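Local coordinates for [Ribosomal protein bS18]-alanine N-acetyltransferase (Escherichia coli O157:H7, PDB 5ISV) that probably transfers the acetyl group of acetyl-CoA to the N-terminal alanine of ribosomal protein bS18, as a GNAT-family acetyltransferase, at residues E103-N108 with Y129-D134. Numbering follows the deposited sequence.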
ATOM      1  N   GLU A 103      -0.738   7.670  -1.349  1.00 18.15           N
ATOM      2  CA  GLU A 103      -1.485   8.649  -2.110  1.00 19.69           C
ATOM      3  C   GLU A 103      -2.806   7.996  -2.532  1.00 19.66           C
ATOM      4  O   GLU A 103      -2.807   6.808  -2.920  1.00 21.38           O
ATOM      5  CB  GLU A 103      -0.676   8.993  -3.358  1.00 23.48           C
ATOM      6  CG  GLU A 103      -0.565  10.429  -3.664  1.00 28.85           C
ATOM      7  CD  GLU A 103       0.529  10.746  -4.670  1.00 29.66           C
ATOM      8  OE1 GLU A 103       0.843   9.902  -5.521  1.00 26.96           O
ATOM      9  OE2 GLU A 103       1.073  11.856  -4.604  1.00 37.92           O
ATOM     10  N   VAL A 104      -3.905   8.722  -2.429  1.00 18.22           N
ATOM     11  CA  VAL A 104      -5.212   8.175  -2.757  1.00 19.34           C
ATOM     12  C   VAL A 104      -6.035   9.204  -3.509  1.00 18.33           C
ATOM     13  O   VAL A 104      -6.033  10.388  -3.179  1.00 19.46           O
ATOM     14  CB  VAL A 104      -5.929   7.649  -1.464  1.00 19.60           C
ATOM     15  CG1 VAL A 104      -6.036   8.705  -0.398  1.00 20.42           C
ATOM     16  CG2 VAL A 104      -7.313   7.080  -1.753  1.00 20.24           C
ATOM     17  N   ARG A 105      -6.724   8.784  -4.555  1.00 18.51           N
ATOM     18  CA  ARG A 105      -7.702   9.609  -5.250  1.00 19.72           C
ATOM     19  C   ARG A 105      -8.738  10.160  -4.294  1.00 18.69           C
ATOM     20  O   ARG A 105      -9.317   9.406  -3.504  1.00 20.26           O
ATOM     21  CB  ARG A 105      -8.367   8.786  -6.359  1.00 19.61           C
ATOM     22  CG  ARG A 105      -7.458   8.605  -7.533  1.00 21.03           C
ATOM     23  CD  ARG A 105      -7.860   7.466  -8.442  1.00 20.34           C
ATOM     24  NE  ARG A 105      -7.056   7.406  -9.642  1.00 21.36           N
ATOM     25  CZ  ARG A 105      -7.290   8.095 -10.760  1.00 24.37           C
ATOM     26  NH1 ARG A 105      -8.329   8.918 -10.852  1.00 23.61           N
ATOM     27  NH2 ARG A 105      -6.465   7.967 -11.795  1.00 23.71           N
ATOM     28  N   ALA A 106      -9.010  11.459  -4.361  1.00 20.13           N
ATOM     29  CA  ALA A 106      -9.926  12.106  -3.412  1.00 20.42           C
ATOM     30  C   ALA A 106     -11.353  11.524  -3.416  1.00 21.84           C
ATOM     31  O   ALA A 106     -12.066  11.623  -2.424  1.00 25.18           O
ATOM     32  CB  ALA A 106      -9.978  13.586  -3.699  1.00 22.74           C
ATOM     33  N   SER A 107     -11.770  10.953  -4.550  1.00 22.05           N
ATOM     34  CA  SER A 107     -13.129  10.411  -4.656  1.00 22.52           C
ATOM     35  C   SER A 107     -13.287   9.076  -3.938  1.00 23.59           C
ATOM     36  O   SER A 107     -14.422   8.621  -3.776  1.00 25.50           O
ATOM     37  CB  SER A 107     -13.524  10.218  -6.106  1.00 24.51           C
ATOM     38  OG  SER A 107     -12.620   9.354  -6.769  1.00 27.15           O
ATOM     39  N   ASN A 108     -12.191   8.451  -3.510  1.00 21.67           N
ATOM     40  CA  ASN A 108     -12.283   7.166  -2.819  1.00 20.92           C
ATOM     41  C   ASN A 108     -12.497   7.401  -1.327  1.00 21.37           C
ATOM     42  O   ASN A 108     -11.624   7.132  -0.488  1.00 21.47           O
ATOM     43  CB  ASN A 108     -11.068   6.282  -3.096  1.00 20.69           C
ATOM     44  CG  ASN A 108     -11.314   4.828  -2.759  1.00 21.35           C
ATOM     45  OD1 ASN A 108     -12.193   4.477  -1.937  1.00 21.92           O
ATOM     46  ND2 ASN A 108     -10.560   3.967  -3.405  1.00 24.19           N
ATOM     47  N   TYR A 129      -4.195  16.153  -9.505  1.00 21.73           N
ATOM     48  CA  TYR A 129      -3.054  15.278  -9.739  1.00 20.75           C
ATOM     49  C   TYR A 129      -3.358  14.097 -10.658  1.00 21.96           C
ATOM     50  O   TYR A 129      -2.506  13.640 -11.415  1.00 25.32           O
ATOM     51  CB  TYR A 129      -2.448  14.788  -8.417  1.00 19.77           C
ATOM     52  CG  TYR A 129      -1.201  13.985  -8.614  1.00 19.59           C
ATOM     53  CD1 TYR A 129      -0.001  14.666  -8.926  1.00 22.15           C
ATOM     54  CD2 TYR A 129      -1.203  12.588  -8.605  1.00 20.81           C
ATOM     55  CE1 TYR A 129       1.166  13.990  -9.130  1.00 23.35           C
ATOM     56  CE2 TYR A 129      -0.028  11.890  -8.830  1.00 22.46           C
ATOM     57  CZ  TYR A 129       1.153  12.583  -9.115  1.00 24.04           C
ATOM     58  OH  TYR A 129       2.287  11.866  -9.298  1.00 25.39           O
ATOM     59  N   TYR A 130      -4.561  13.551 -10.543  1.00 22.49           N
ATOM     60  CA  TYR A 130      -4.919  12.337 -11.236  1.00 21.24           C
ATOM     61  C   TYR A 130      -5.860  12.609 -12.367  1.00 24.28           C
ATOM     62  O   TYR A 130      -6.799  13.382 -12.203  1.00 26.13           O
ATOM     63  CB  TYR A 130      -5.586  11.301 -10.290  1.00 22.41           C
ATOM     64  CG  TYR A 130      -4.638  10.603  -9.331  1.00 22.76           C
ATOM     65  CD1 TYR A 130      -3.652   9.755  -9.811  1.00 24.79           C
ATOM     66  CD2 TYR A 130      -4.710  10.797  -7.947  1.00 23.99           C
ATOM     67  CE1 TYR A 130      -2.754   9.118  -8.975  1.00 24.36           C
ATOM     68  CE2 TYR A 130      -3.798  10.142  -7.092  1.00 21.15           C
ATOM     69  CZ  TYR A 130      -2.820   9.311  -7.623  1.00 23.98           C
ATOM     70  OH  TYR A 130      -1.930   8.694  -6.746  1.00 26.82           O
ATOM     71  N   PRO A 131      -5.725  11.845 -13.477  1.00 25.87           N
ATOM     72  CA  PRO A 131      -6.772  11.897 -14.497  1.00 25.69           C
ATOM     73  C   PRO A 131      -8.000  11.107 -14.082  1.00 25.56           C
ATOM     74  O   PRO A 131      -7.909  10.099 -13.363  1.00 26.37           O
ATOM     75  CB  PRO A 131      -6.113  11.222 -15.709  1.00 25.91           C
ATOM     76  CG  PRO A 131      -5.233  10.206 -15.083  1.00 28.82           C
ATOM     77  CD  PRO A 131      -4.680  10.862 -13.835  1.00 27.21           C
ATOM     78  N   THR A 132      -9.154  11.582 -14.500  1.00 25.72           N
ATOM     79  CA  THR A 132     -10.364  10.777 -14.464  1.00 26.61           C
ATOM     80  C   THR A 132     -10.913  10.564 -15.866  1.00 30.48           C
ATOM     81  O   THR A 132     -10.397  11.055 -16.874  1.00 33.35           O
ATOM     82  CB  THR A 132     -11.467  11.407 -13.559  1.00 29.57           C
ATOM     83  OG1 THR A 132     -11.950  12.624 -14.159  1.00 32.42           O
ATOM     84  CG2 THR A 132     -10.940  11.701 -12.147  1.00 28.57           C
ATOM     85  N   THR A 133     -11.985   9.783 -15.913  1.00 31.86           N
ATOM     86  CA  THR A 133     -12.755   9.594 -17.129  1.00 38.43           C
ATOM     87  C   THR A 133     -13.535  10.836 -17.537  1.00 44.71           C
ATOM     88  O   THR A 133     -14.028  10.866 -18.658  1.00 49.64           O
ATOM     89  CB  THR A 133     -13.765   8.432 -16.991  1.00 40.32           C
ATOM     90  OG1 THR A 133     -14.678   8.701 -15.920  1.00 44.12           O
ATOM     91  CG2 THR A 133     -13.034   7.145 -16.718  1.00 42.29           C
ATOM     92  N   ASP A 134     -13.669  11.818 -16.635  1.00 46.10           N
ATOM     93  CA  ASP A 134     -14.390  13.075 -16.890  1.00 49.83           C
ATOM     94  C   ASP A 134     -13.466  14.269 -17.060  1.00 48.75           C
ATOM     95  O   ASP A 134     -13.753  15.127 -17.876  1.00 59.99           O
ATOM     96  CB  ASP A 134     -15.385  13.372 -15.742  1.00 55.33           C
ATOM     97  CG  ASP A 134     -16.790  12.804 -16.001  1.00 60.99           C
ATOM     98  OD1 ASP A 134     -17.367  13.120 -17.065  1.00 71.87           O
ATOM     99  OD2 ASP A 134     -17.330  12.073 -15.131  1.00 65.10           O
TER
HETATM  100  O   HOH W   1       2.808  10.208  -7.186  1.00 24.80           O
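R105 lies along one face of the Y130 ring and ends on the backbone of P131, and this is where the two segments pack tightly. Its CG sits 3.5 Å from Y130 CD2, NE hangs over the ring toward the rim, and the guanidinium plane is tilted 25° from the ring. With the chain extended from CG to NE, the charged end passes beyond the ring, over Y130 CB, and reaches P131 O end-on: NH1 binds that oxygen at 2.8 Å and NH2 at 3.0 Å. The oxygen lies in the guanidinium plane, and both bonds are bent, the NH2 one more so (139°). Two donors on one carbonyl fix the rotation of the guanidinium, while E137 adds a salt bridge to NH1 and F25 a cation-pi contact. The Y130 ring is sandwiched, because Y129 CD2 stands over the centre of its opposite face, 3.6 Å above the plane; Y129 thus meets its neighbour edge-to-face.

Toward E103 the contact loosens. The Y130 hydroxyl lies beside the glutamate side chain, with OH 3.6 Å from E103 CB, and the carboxylate plane stands nearly perpendicular to the ring. Y129 extends with CG anti to its own nitrogen (chi1 -175°), and its hydroxyl is joined to E103 through a water, which donates to E103 OE1 at 2.6 Å and lies 2.7 Å from Y129 OH. The other carboxylate oxygen, OE2, makes a salt bridge with R126.

E103 is the predicted proton acceptor, and N108, a predicted acetyl-CoA ligand, closes the type I turn begun at R105 and N-caps helix 109-117. The end of strand 121-129 and the loop after it pack beside the end of strand 99-105, at the probable catalytic site of a GNAT fold.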